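Local coordinates for protein acetyl-CoA acetyltransferase (Elizabethkingia anophelis NUHP1, PDB 6BN2) that probably catalyses the reversible condensation of two acetyl-CoA molecules into acetoacetyl-CoA, as a thiolase-family acetyltransferase, at residues S98-V103 and G381-C386; M104-A109 and E116-G121; D183-Q188 and F323-S328; A194-W197 and K201-E204; K278-I283 and V372-N377. All coordinates share one frame; numbering follows the deposited sequence. Where two conformers were deposited one is given.

Contact 1. Residues S98-V103 and G381-C386; sequences SGMKAV and GAAAIC
Ala-383 is the first residue of strand 381-386 to meet the helix, and it receives the end of Met-100. The methionine CE lies 3.8 Å from Ala-383 CB and 3.7 Å from Ala-383 O, so the methyl group settles against both the side chain and the peptide of the strand. One residue on, Ala-384 turns its CB the other way and offers mainly its backbone, with its N 4.0 Å from Met-100 CE. Ile-385 again faces the helix. Its CG2 branch does the touching, 4.0 Å from Met-100 CE and 4.1 Å from Met-100 SD, and the two side chains run past one another in opposite directions. Met-100 spans the gap because CG stands anti to the backbone N (chi1 -176°) and the chain stays extended until a bend at chi3 (-67°) turns CE onto Ala-383. The side chains that meet are all apolar and buried, and no hydrogen bond crosses. Next in the strand is Cys-386, a predicted proton acceptor, while S-acetylated Cys-96 lies just before the helix, so the contact adjoins the catalytic region. Helix residues 98-103 cross strand residues 381-386 at -130°, and Met-100 also rests on Ser-393 and Ile-395 of strand 391-399 and on Ile-365 of helix 358-375, an arrangement consistent with the central helical layer of the thiolase fold.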
# COMPACT_ATOMS: atom_id res chain seq x y z
N SER A 98 -2.03 -8.81 -1.97
CA SER A 98 -2.40 -7.39 -2.10
C SER A 98 -3.83 -7.17 -2.60
O SER A 98 -4.55 -6.35 -2.03
CB SER A 98 -1.43 -6.67 -3.04
OG SER A 98 -0.13 -6.67 -2.49
N GLY A 99 -4.23 -7.82 -3.68
CA GLY A 99 -5.56 -7.56 -4.22
C GLY A 99 -6.66 -8.02 -3.28
O GLY A 99 -7.73 -7.41 -3.21
N MET A 100 -6.42 -9.11 -2.53
CA MET A 100 -7.43 -9.53 -1.56
C MET A 100 -7.46 -8.59 -0.37
O MET A 100 -8.54 -8.25 0.13
CB MET A 100 -7.17 -10.97 -1.12
CG MET A 100 -8.27 -11.49 -0.16
SD MET A 100 -8.14 -13.24 0.22
CE MET A 100 -8.51 -13.98 -1.38
N LYS A 101 -6.28 -8.16 0.10
CA LYS A 101 -6.21 -7.22 1.21
C LYS A 101 -6.89 -5.90 0.85
O LYS A 101 -7.55 -5.29 1.68
CB LYS A 101 -4.75 -6.99 1.61
CG LYS A 101 -4.56 -6.12 2.86
CD LYS A 101 -5.23 -6.73 4.10
CE LYS A 101 -4.82 -5.95 5.37
NZ LYS A 101 -5.44 -6.57 6.59
N ALA A 102 -6.76 -5.47 -0.41
CA ALA A 102 -7.48 -4.28 -0.87
C ALA A 102 -8.98 -4.45 -0.68
O ALA A 102 -9.67 -3.54 -0.20
CB ALA A 102 -7.16 -4.00 -2.34
N VAL A 103 -9.52 -5.60 -1.09
CA VAL A 103 -10.96 -5.85 -0.94
C VAL A 103 -11.35 -5.88 0.53
O VAL A 103 -12.39 -5.32 0.92
CB VAL A 103 -11.34 -7.16 -1.65
CG1 VAL A 103 -12.79 -7.56 -1.27
CG2 VAL A 103 -11.18 -7.01 -3.17
N GLY A 381 -18.77 -19.57 -0.93
CA GLY A 381 -17.45 -19.84 -1.47
C GLY A 381 -16.38 -19.23 -0.59
O GLY A 381 -16.63 -18.31 0.19
N ALA A 382 -15.17 -19.75 -0.72
CA ALA A 382 -14.04 -19.17 -0.01
C ALA A 382 -12.85 -19.04 -0.95
O ALA A 382 -12.60 -19.91 -1.78
CB ALA A 382 -13.63 -20.00 1.22
N ALA A 383 -12.11 -17.94 -0.81
CA ALA A 383 -10.89 -17.74 -1.57
C ALA A 383 -9.76 -17.46 -0.59
O ALA A 383 -9.97 -16.83 0.44
CB ALA A 383 -11.01 -16.57 -2.54
N ALA A 384 -8.55 -17.91 -0.93
CA ALA A 384 -7.41 -17.66 -0.06
C ALA A 384 -6.15 -17.60 -0.90
O ALA A 384 -6.06 -18.23 -1.96
CB ALA A 384 -7.26 -18.75 1.02
N ILE A 385 -5.17 -16.83 -0.43
CA ILE A 385 -3.95 -16.60 -1.20
C ILE A 385 -2.80 -16.37 -0.23
O ILE A 385 -2.94 -15.66 0.77
CB ILE A 385 -4.14 -15.44 -2.19
CG1 ILE A 385 -2.89 -15.22 -3.07
CG2 ILE A 385 -4.50 -14.11 -1.45
CD1 ILE A 385 -3.23 -14.47 -4.39
N CYS A 386 -1.65 -17.01 -0.51
CA CYS A 386 -0.46 -16.85 0.33
C CYS A 386 0.36 -15.64 -0.11
O CYS A 386 0.18 -15.11 -1.21
CB CYS A 386 0.39 -18.12 0.28
SG CYS A 386 1.12 -18.50 -1.35

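Contact 2. Residues M104-A109 and E116-G121; sequences MMAAQA and EAIVAG
Ala-106 presses its CB against the end of Ile-118, 3.6 Å from CD1, with the CG1 and CG2 carbons of the same isoleucine each at 3.9 Å. The methyl of the alanine sits on the whole branched end of Ile-118. CG1 of the isoleucine is anti to its backbone N (chi1 -179°), and with the chain extended beyond it CD1 also comes 4.2 Å from Ala-109 CB, one helical turn further along. On the strand, Ala-120 points to the same side as Ile-118 and brings its CB 3.8 Å from Ala-106 CB. Small residues on both elements let the backbones come close, with the axes 8.3 Å apart and running nearly antiparallel at 167°. No polar side chain takes part, no hydrogen bond crosses, and all four touching residues are buried. The helix is the connection of a beta-alpha-beta crossover from strand 89-93 to strand 117-125, two parallel strands with strand 59-62 between them. Tyr-60 of that middle strand and Leu-266 of strand 258-268 both pack on Ala-106 and Ile-118, while Met-104 and Ala-107 reach Tyr-286 of strand 281-290. Met-105 packs on Tyr-60 of the second subunit, and Gln-108 on that subunit's Ala-109.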
# COMPACT_ATOMS: atom_id res chain seq x y z
N MET A 104 -10.54 -6.53 1.38
CA MET A 104 -10.84 -6.60 2.81
C MET A 104 -10.83 -5.21 3.45
O MET A 104 -11.73 -4.87 4.23
CB MET A 104 -9.83 -7.52 3.49
CG MET A 104 -9.95 -8.96 3.01
SD MET A 104 -8.49 -9.96 3.44
CE MET A 104 -8.36 -9.68 5.20
N MET A 105 -9.81 -4.41 3.16
CA MET A 105 -9.73 -3.05 3.69
C MET A 105 -10.91 -2.21 3.22
O MET A 105 -11.43 -1.39 3.97
CB MET A 105 -8.41 -2.39 3.26
CG MET A 105 -7.19 -3.02 3.90
SD MET A 105 -5.66 -2.47 3.12
CE MET A 105 -4.75 -1.85 4.57
N ALA A 106 -11.32 -2.40 1.97
CA ALA A 106 -12.47 -1.66 1.47
C ALA A 106 -13.74 -2.08 2.20
O ALA A 106 -14.59 -1.23 2.53
CB ALA A 106 -12.60 -1.88 -0.04
N ALA A 107 -13.89 -3.38 2.46
CA ALA A 107 -15.04 -3.84 3.23
C ALA A 107 -15.04 -3.23 4.63
O ALA A 107 -16.09 -2.84 5.16
CB ALA A 107 -15.05 -5.38 3.28
N GLN A 108 -13.85 -3.10 5.23
CA GLN A 108 -13.77 -2.49 6.55
C GLN A 108 -14.16 -1.02 6.50
O GLN A 108 -14.76 -0.51 7.45
CB GLN A 108 -12.35 -2.65 7.11
CG GLN A 108 -12.05 -4.12 7.45
CD GLN A 108 -10.62 -4.37 7.81
OE1 GLN A 108 -9.70 -3.88 7.16
NE2 GLN A 108 -10.40 -5.14 8.87
N ALA A 109 -13.83 -0.32 5.41
CA ALA A 109 -14.26 1.08 5.27
C ALA A 109 -15.78 1.18 5.21
O ALA A 109 -16.37 2.14 5.75
CB ALA A 109 -13.64 1.70 4.02
N GLU A 116 -19.99 4.41 1.34
CA GLU A 116 -21.11 3.60 0.86
C GLU A 116 -20.80 2.88 -0.44
O GLU A 116 -21.49 1.91 -0.77
CB GLU A 116 -22.34 4.49 0.64
CG GLU A 116 -22.78 5.25 1.89
CD GLU A 116 -23.40 4.35 2.93
OE1 GLU A 116 -24.41 3.65 2.63
OE2 GLU A 116 -22.87 4.34 4.06
N ALA A 117 -19.78 3.32 -1.18
CA ALA A 117 -19.41 2.67 -2.43
C ALA A 117 -17.92 2.86 -2.61
O ALA A 117 -17.42 3.98 -2.43
CB ALA A 117 -20.16 3.26 -3.64
N ILE A 118 -17.22 1.78 -2.96
CA ILE A 118 -15.76 1.79 -2.99
C ILE A 118 -15.29 0.77 -4.02
O ILE A 118 -15.92 -0.28 -4.20
CB ILE A 118 -15.20 1.53 -1.57
CG1 ILE A 118 -13.66 1.56 -1.57
CG2 ILE A 118 -15.73 0.23 -0.97
CD1 ILE A 118 -13.08 1.70 -0.13
N VAL A 119 -14.20 1.10 -4.72
CA VAL A 119 -13.56 0.19 -5.68
C VAL A 119 -12.37 -0.46 -5.00
O VAL A 119 -11.58 0.22 -4.33
CB VAL A 119 -13.10 0.94 -6.94
CG1 VAL A 119 -12.12 0.08 -7.76
CG2 VAL A 119 -14.30 1.39 -7.80
N ALA A 120 -12.24 -1.78 -5.17
CA ALA A 120 -11.06 -2.48 -4.67
C ALA A 120 -10.60 -3.49 -5.72
O ALA A 120 -11.43 -4.16 -6.35
CB ALA A 120 -11.33 -3.20 -3.33
N GLY A 121 -9.29 -3.63 -5.86
CA GLY A 121 -8.77 -4.57 -6.85
C GLY A 121 -7.26 -4.61 -6.80
O GLY A 121 -6.66 -4.40 -5.75

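Contact 3. Residues D183-Q188 and F323-S328; sequences DAFAIQ and FNEAFS
Phe-185 reaches from helix 179-198 into the loop formed by residues 323-328, and the tight packing gathers round its ring. Ser-328 lies closest: OG is 3.4 Å from Phe-185 CD2 and CB is 3.6 Å from the same carbon, while the carbonyl O of Ser-328 stands 4.0 Å above the ring plane, over its centre. The serine OG also touches Ala-186, 3.5 Å from its CB, but it hydrogen-bonds to Asn-253 O and, weakly, to Gln-182 O. At the far end of the ring the carboxylate of Glu-325 approaches obliquely, its OE2 3.6 Å from Phe-185 CZ and the two planes 59° apart. No hydrogen bond joins Phe-185 to this buried acid; OE1 bonds to Ser-189 OG and Val-352 N, and OE2 to Asn-346 ND2, which hold the carboxylate in place. Leu-332 of helix 328-338 adds an apolar neighbour to the ring. The loop carries the Asn-Glu-Ala-Phe sequence characteristic of thiolases, and ends with Phe-327 as N-cap of that helix. Asn-324, at its start, packs on His-356, a predicted proton acceptor, and a calcium ion lies about 6 Å from the side chain of Ala-186. On the loose side, Ala-184 and Ile-187 point away from the loop, Ala-184 to solvent. Phe-185 is partly exposed, and its CB and CG make only the longer contacts with Ser-328.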
# COMPACT_ATOMS: atom_id res chain seq x y z
N ASP A 183 3.05 -32.51 -11.13
CA ASP A 183 2.81 -32.48 -12.57
C ASP A 183 1.36 -32.80 -12.89
O ASP A 183 0.76 -32.18 -13.77
CB ASP A 183 3.75 -33.45 -13.28
CG ASP A 183 5.15 -32.87 -13.46
OD1 ASP A 183 5.35 -31.67 -13.13
OD2 ASP A 183 6.05 -33.60 -13.92
N ALA A 184 0.77 -33.77 -12.19
CA ALA A 184 -0.63 -34.11 -12.42
C ALA A 184 -1.54 -32.95 -12.05
O ALA A 184 -2.51 -32.66 -12.76
CB ALA A 184 -1.01 -35.37 -11.64
N PHE A 185 -1.24 -32.27 -10.94
CA PHE A 185 -2.00 -31.08 -10.57
C PHE A 185 -1.89 -30.00 -11.64
O PHE A 185 -2.89 -29.38 -12.01
CB PHE A 185 -1.50 -30.55 -9.21
CG PHE A 185 -2.23 -29.31 -8.71
CD1 PHE A 185 -3.23 -29.42 -7.75
CD2 PHE A 185 -1.90 -28.05 -9.19
CE1 PHE A 185 -3.90 -28.30 -7.27
CE2 PHE A 185 -2.57 -26.92 -8.73
CZ PHE A 185 -3.57 -27.05 -7.76
N ALA A 186 -0.67 -29.77 -12.15
CA ALA A 186 -0.47 -28.74 -13.16
C ALA A 186 -1.26 -29.07 -14.42
O ALA A 186 -1.96 -28.21 -14.97
CB ALA A 186 1.01 -28.59 -13.49
N ILE A 187 -1.17 -30.32 -14.88
CA ILE A 187 -1.91 -30.74 -16.07
C ILE A 187 -3.40 -30.53 -15.85
O ILE A 187 -4.11 -30.05 -16.74
CB ILE A 187 -1.58 -32.20 -16.41
CG1 ILE A 187 -0.17 -32.27 -17.01
CG2 ILE A 187 -2.63 -32.77 -17.37
CD1 ILE A 187 0.33 -33.67 -17.21
N GLN A 188 -3.89 -30.85 -14.66
CA GLN A 188 -5.31 -30.62 -14.38
C GLN A 188 -5.64 -29.13 -14.45
O GLN A 188 -6.70 -28.75 -14.96
CB GLN A 188 -5.67 -31.20 -13.01
CG GLN A 188 -7.12 -30.97 -12.61
CD GLN A 188 -7.67 -32.09 -11.75
OE1 GLN A 188 -7.92 -33.20 -12.23
NE2 GLN A 188 -7.84 -31.82 -10.46
N PHE A 323 -8.08 -21.26 -4.28
CA PHE A 323 -6.78 -21.12 -3.63
C PHE A 323 -5.76 -20.77 -4.70
O PHE A 323 -5.57 -21.55 -5.64
CB PHE A 323 -6.36 -22.42 -2.94
CG PHE A 323 -6.97 -22.64 -1.60
CD1 PHE A 323 -6.38 -22.11 -0.46
CD2 PHE A 323 -8.08 -23.45 -1.45
CE1 PHE A 323 -6.92 -22.33 0.80
CE2 PHE A 323 -8.63 -23.67 -0.20
CZ PHE A 323 -8.05 -23.12 0.92
N ASN A 324 -5.08 -19.64 -4.55
CA ASN A 324 -4.18 -19.25 -5.62
C ASN A 324 -3.04 -20.25 -5.78
O ASN A 324 -2.46 -20.71 -4.79
CB ASN A 324 -3.59 -17.86 -5.41
CG ASN A 324 -2.98 -17.31 -6.69
OD1 ASN A 324 -3.65 -17.22 -7.73
ND2 ASN A 324 -1.70 -16.96 -6.64
N GLU A 325 -2.75 -20.61 -7.03
CA GLU A 325 -1.78 -21.65 -7.35
C GLU A 325 -0.41 -21.04 -7.62
O GLU A 325 0.11 -21.09 -8.73
CB GLU A 325 -2.24 -22.45 -8.58
CG GLU A 325 -3.63 -22.98 -8.51
CD GLU A 325 -4.02 -23.75 -9.77
OE1 GLU A 325 -3.34 -23.62 -10.80
OE2 GLU A 325 -5.04 -24.48 -9.72
N ALA A 326 0.20 -20.46 -6.58
CA ALA A 326 1.54 -19.91 -6.79
C ALA A 326 2.48 -20.99 -7.30
O ALA A 326 3.34 -20.73 -8.16
CB ALA A 326 2.07 -19.30 -5.48
N PHE A 327 2.32 -22.22 -6.81
CA PHE A 327 2.99 -23.42 -7.27
C PHE A 327 1.99 -24.56 -7.16
O PHE A 327 1.10 -24.52 -6.30
CB PHE A 327 4.23 -23.76 -6.42
CG PHE A 327 5.27 -22.68 -6.39
CD1 PHE A 327 6.32 -22.69 -7.29
CD2 PHE A 327 5.20 -21.65 -5.46
CE1 PHE A 327 7.29 -21.70 -7.28
CE2 PHE A 327 6.16 -20.64 -5.44
CZ PHE A 327 7.20 -20.67 -6.36
N SER A 328 2.14 -25.57 -8.01
CA SER A 328 1.29 -26.75 -7.86
C SER A 328 1.42 -27.34 -6.46
O SER A 328 0.44 -27.81 -5.87
CB SER A 328 1.65 -27.81 -8.91
OG SER A 328 1.31 -27.38 -10.22

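Contact 4. Residues A194-W197 and K201-E204; sequences AKAW and KFKE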
# COMPACT_ATOMS: atom_id res chain seq x y z
N ALA A 194 -8.52 -24.58 -20.04
CA ALA A 194 -8.95 -24.66 -21.43
C ALA A 194 -10.43 -25.02 -21.53
O ALA A 194 -11.16 -24.48 -22.38
CB ALA A 194 -8.10 -25.68 -22.18
N LYS A 195 -10.90 -25.93 -20.66
CA LYS A 195 -12.30 -26.33 -20.69
C LYS A 195 -13.21 -25.17 -20.30
O LYS A 195 -14.22 -24.91 -20.96
CB LYS A 195 -12.51 -27.53 -19.76
CG LYS A 195 -13.95 -28.02 -19.65
CD LYS A 195 -14.01 -29.21 -18.68
CE LYS A 195 -15.38 -29.87 -18.65
NZ LYS A 195 -16.33 -29.13 -17.78
N ALA A 196 -12.86 -24.45 -19.22
CA ALA A 196 -13.72 -23.34 -18.79
C ALA A 196 -13.76 -22.25 -19.85
O ALA A 196 -14.84 -21.70 -20.14
CB ALA A 196 -13.22 -22.79 -17.44
N TRP A 197 -12.62 -21.94 -20.47
CA TRP A 197 -12.63 -20.97 -21.56
C TRP A 197 -13.53 -21.44 -22.70
O TRP A 197 -14.32 -20.65 -23.23
CB TRP A 197 -11.20 -20.69 -22.07
CG TRP A 197 -10.57 -19.52 -21.34
CD1 TRP A 197 -9.61 -19.56 -20.36
CD2 TRP A 197 -10.91 -18.14 -21.50
NE1 TRP A 197 -9.32 -18.28 -19.93
CE2 TRP A 197 -10.10 -17.39 -20.62
CE3 TRP A 197 -11.81 -17.46 -22.34
CZ2 TRP A 197 -10.18 -16.00 -20.53
CZ3 TRP A 197 -11.89 -16.09 -22.26
CH2 TRP A 197 -11.07 -15.37 -21.37
N LYS A 201 -17.08 -19.89 -19.66
CA LYS A 201 -17.14 -19.61 -18.23
C LYS A 201 -16.29 -18.43 -17.80
O LYS A 201 -16.39 -18.03 -16.63
CB LYS A 201 -16.74 -20.87 -17.45
CG LYS A 201 -17.85 -21.92 -17.49
CD LYS A 201 -17.45 -23.17 -16.73
CE LYS A 201 -18.64 -24.09 -16.53
NZ LYS A 201 -18.28 -25.31 -15.75
N PHE A 202 -15.48 -17.84 -18.69
CA PHE A 202 -14.76 -16.61 -18.37
C PHE A 202 -15.31 -15.41 -19.12
O PHE A 202 -14.81 -14.30 -18.91
CB PHE A 202 -13.26 -16.75 -18.66
CG PHE A 202 -12.54 -17.64 -17.67
CD1 PHE A 202 -12.47 -17.30 -16.33
CD2 PHE A 202 -11.95 -18.82 -18.09
CE1 PHE A 202 -11.82 -18.13 -15.40
CE2 PHE A 202 -11.29 -19.65 -17.18
CZ PHE A 202 -11.23 -19.30 -15.83
N LYS A 203 -16.32 -15.60 -19.96
CA LYS A 203 -16.84 -14.52 -20.78
C LYS A 203 -17.43 -13.40 -19.92
O LYS A 203 -17.29 -12.22 -20.24
CB LYS A 203 -17.89 -15.07 -21.75
CG LYS A 203 -18.35 -14.07 -22.79
CD LYS A 203 -17.26 -13.77 -23.82
CE LYS A 203 -17.84 -12.90 -24.94
NZ LYS A 203 -16.84 -12.57 -25.98
N GLU A 204 -18.10 -13.76 -18.82
CA GLU A 204 -18.76 -12.76 -17.99
C GLU A 204 -17.75 -11.86 -17.30
O GLU A 204 -17.92 -10.64 -17.25
CB GLU A 204 -19.65 -13.43 -16.95
CG GLU A 204 -20.41 -12.46 -16.07
CD GLU A 204 -21.22 -11.45 -16.87
OE1 GLU A 204 -21.91 -11.86 -17.84
OE2 GLU A 204 -21.17 -10.24 -16.51
O HOH W 1 -15.85 -26.72 -16.48
O HOH W 2 -15.01 -18.26 -21.56
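Trp-197 and Phe-202 provide the aromatic part of a contact that folds the chain back on the end of helix 179-198. Phe-202 CD2 lies over one face of the indole toward its rim, 3.3 Å from Trp-197 NE1. The ring planes are inclined at 40°, neither stacked nor edge-on, but Phe-202 CB makes a well-centred CH-pi contact, 3.6 Å above the centroid of the six-membered ring. The indole N-H is used by Asp-224, and Tyr-227 stacks on the same tryptophan. Among aliphatic groups, Ala-196 CB fits against the Phe-202 ring, 3.7 Å from CE2; the phenylalanine CG sits anti to its carbonyl carbon (chi1 -72°), which turns the ring back toward Ala-196 and Trp-197.

One backbone hydrogen bond joins the two pieces directly: Lys-201 N donates to Ala-196 O at 2.9 Å with an angle of 155° at the hydrogen, a 6→1 bond closing the C-terminal end of the helix. A water extends the link, taking the N-H of Phe-202 at 2.9 Å and donating to Trp-197 O at 3.0 Å.

The ionic contacts lie on the exposed side. In one of the two Lys-201 conformers, Lys-195 NZ and Lys-201 NZ stand 4.7 Å apart and both donate to one water. Glu-199 forms a salt bridge with Lys-195 and a long, weak ion pair with Lys-201, so in this conformer its carboxylate and the water probably offset the repulsion between the ammonium groups.

Contact 5. Residues K278-I283 and V372-N377; sequences KPLAKI and VLKQNN
Lys-374 NZ is gripped by three groups: Leu-280 O at 3.0 Å, a water at 3.0 Å, and Asn-399 OD1 at the end of strand 391-399. The bond to Leu-280 lies in the carbonyl plane on a lone pair, and the water passes the link on by donating to Pro-279 O at 2.7 Å. The ammonium thus spans from the last turn of helix 358-375 to a classic beta bulge at the start of strand 281-290, where Leu-280 and Ala-281 both face Ile-14 of strand 12-24. The lysine chain runs straight from CB to CE and bends only at chi4 (-57°), turning NZ in toward the carbonyl. Its aliphatic part is used as well: CE lies 4.0 Å from Leu-280 CB, where the two side chains cross at about a right angle. This is a surface contact within the C-terminal half of the thiolase fold, joining a strand of the sheet to the helix packed on it. Just after Lys-374 the helix ends in a Schellman motif, with Ala-378 N bonded to Leu-373 O and Asn-377 N, of the positive-phi C-prime residue, to Lys-374 O (3.2 Å). Beside it Asn-376 folds its amide back, ND2 donating to Val-372 O at 2.8 Å and 166°.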
# COMPACT_ATOMS: atom_id res chain seq x y z
N LYS A 278 -28.81 -5.07 -8.11
CA LYS A 278 -28.82 -6.36 -7.44
C LYS A 278 -27.39 -6.84 -7.22
O LYS A 278 -26.61 -6.90 -8.18
CB LYS A 278 -29.58 -7.40 -8.26
CG LYS A 278 -29.53 -8.81 -7.67
CD LYS A 278 -30.44 -9.77 -8.43
CE LYS A 278 -30.37 -11.16 -7.82
NZ LYS A 278 -31.25 -12.13 -8.53
N PRO A 279 -27.00 -7.19 -6.00
CA PRO A 279 -25.62 -7.62 -5.77
C PRO A 279 -25.31 -8.97 -6.39
O PRO A 279 -26.19 -9.83 -6.54
CB PRO A 279 -25.53 -7.70 -4.24
CG PRO A 279 -26.93 -8.00 -3.82
CD PRO A 279 -27.82 -7.23 -4.78
N LEU A 280 -24.04 -9.16 -6.76
CA LEU A 280 -23.56 -10.47 -7.19
C LEU A 280 -23.40 -11.41 -6.00
O LEU A 280 -23.76 -12.60 -6.09
CB LEU A 280 -22.22 -10.33 -7.91
CG LEU A 280 -22.18 -9.41 -9.13
CD1 LEU A 280 -20.75 -9.31 -9.65
CD2 LEU A 280 -23.11 -9.96 -10.20
N ALA A 281 -22.88 -10.90 -4.89
CA ALA A 281 -22.48 -11.72 -3.75
C ALA A 281 -22.38 -10.82 -2.54
O ALA A 281 -22.30 -9.59 -2.66
CB ALA A 281 -21.14 -12.42 -4.00
N LYS A 282 -22.39 -11.44 -1.37
CA LYS A 282 -22.20 -10.74 -0.10
C LYS A 282 -20.87 -11.16 0.49
O LYS A 282 -20.50 -12.34 0.41
CB LYS A 282 -23.35 -11.08 0.87
CG LYS A 282 -23.19 -10.52 2.27
CD LYS A 282 -24.44 -10.85 3.09
CE LYS A 282 -24.14 -10.95 4.57
NZ LYS A 282 -25.39 -11.19 5.36
N ILE A 283 -20.11 -10.22 1.05
CA ILE A 283 -18.89 -10.59 1.76
C ILE A 283 -19.30 -11.02 3.16
O ILE A 283 -19.90 -10.24 3.91
CB ILE A 283 -17.88 -9.43 1.80
CG1 ILE A 283 -17.36 -9.15 0.38
CG2 ILE A 283 -16.71 -9.78 2.74
CD1 ILE A 283 -16.47 -7.89 0.28
N VAL A 372 -17.75 -18.88 -10.45
CA VAL A 372 -17.83 -20.31 -10.16
C VAL A 372 -19.10 -20.61 -9.36
O VAL A 372 -19.83 -21.57 -9.66
CB VAL A 372 -16.58 -20.79 -9.41
CG1 VAL A 372 -16.85 -22.14 -8.75
CG2 VAL A 372 -15.36 -20.87 -10.35
N LEU A 373 -19.38 -19.80 -8.33
CA LEU A 373 -20.58 -20.06 -7.54
C LEU A 373 -21.85 -19.95 -8.38
O LEU A 373 -22.76 -20.77 -8.25
CB LEU A 373 -20.64 -19.10 -6.34
CG LEU A 373 -19.52 -19.24 -5.31
CD1 LEU A 373 -19.71 -18.13 -4.27
CD2 LEU A 373 -19.54 -20.63 -4.65
N LYS A 374 -21.94 -18.94 -9.25
CA LYS A 374 -23.14 -18.80 -10.07
C LYS A 374 -23.25 -19.92 -11.09
O LYS A 374 -24.34 -20.44 -11.32
CB LYS A 374 -23.13 -17.43 -10.76
CG LYS A 374 -23.32 -16.30 -9.74
CD LYS A 374 -23.35 -14.93 -10.39
CE LYS A 374 -23.52 -13.87 -9.31
NZ LYS A 374 -24.77 -14.12 -8.52
N GLN A 375 -22.12 -20.32 -11.69
CA GLN A 375 -22.12 -21.39 -12.69
C GLN A 375 -22.59 -22.71 -12.10
O GLN A 375 -23.13 -23.56 -12.82
CB GLN A 375 -20.72 -21.54 -13.28
CG GLN A 375 -20.36 -20.37 -14.20
CD GLN A 375 -18.86 -20.15 -14.35
OE1 GLN A 375 -18.05 -20.99 -13.95
NE2 GLN A 375 -18.49 -19.01 -14.92
N ASN A 376 -22.39 -22.90 -10.80
CA ASN A 376 -22.73 -24.14 -10.13
C ASN A 376 -23.92 -24.01 -9.19
O ASN A 376 -24.17 -24.93 -8.41
CB ASN A 376 -21.48 -24.65 -9.39
CG ASN A 376 -20.39 -25.10 -10.35
OD1 ASN A 376 -20.42 -26.22 -10.84
ND2 ASN A 376 -19.44 -24.22 -10.63
N ASN A 377 -24.65 -22.89 -9.26
CA ASN A 377 -25.84 -22.68 -8.44
C ASN A 377 -25.55 -22.94 -6.96
O ASN A 377 -26.31 -23.62 -6.27
CB ASN A 377 -27.00 -23.54 -8.93
CG ASN A 377 -28.33 -23.13 -8.34
OD1 ASN A 377 -28.57 -21.94 -8.10
ND2 ASN A 377 -29.21 -24.10 -8.11
O HOH W 3 -26.82 -11.89 -8.17

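In the fold
Contacts 1 and 2 are buried and carried by apolar side chains, share helix 98-111 and touch through Ala-102, Val-103 and Ala-120; one faces strand 380-387, the other strand 117-125 of the same sheet. Contact 3 is also largely buried but mixes an aromatic ring with polar groups satisfied by other residues, and adjoins contact 1 where Asn-324 meets Ala-384. Contact 4 uses the same helix 179-198 as contact 3, without touching it. Farther out, contact 4 is partly buried and contact 5 lies at the surface; both employ waters and lysines, and Lys-201 O and Gln-375 NE2 probably join them by a hydrogen bond.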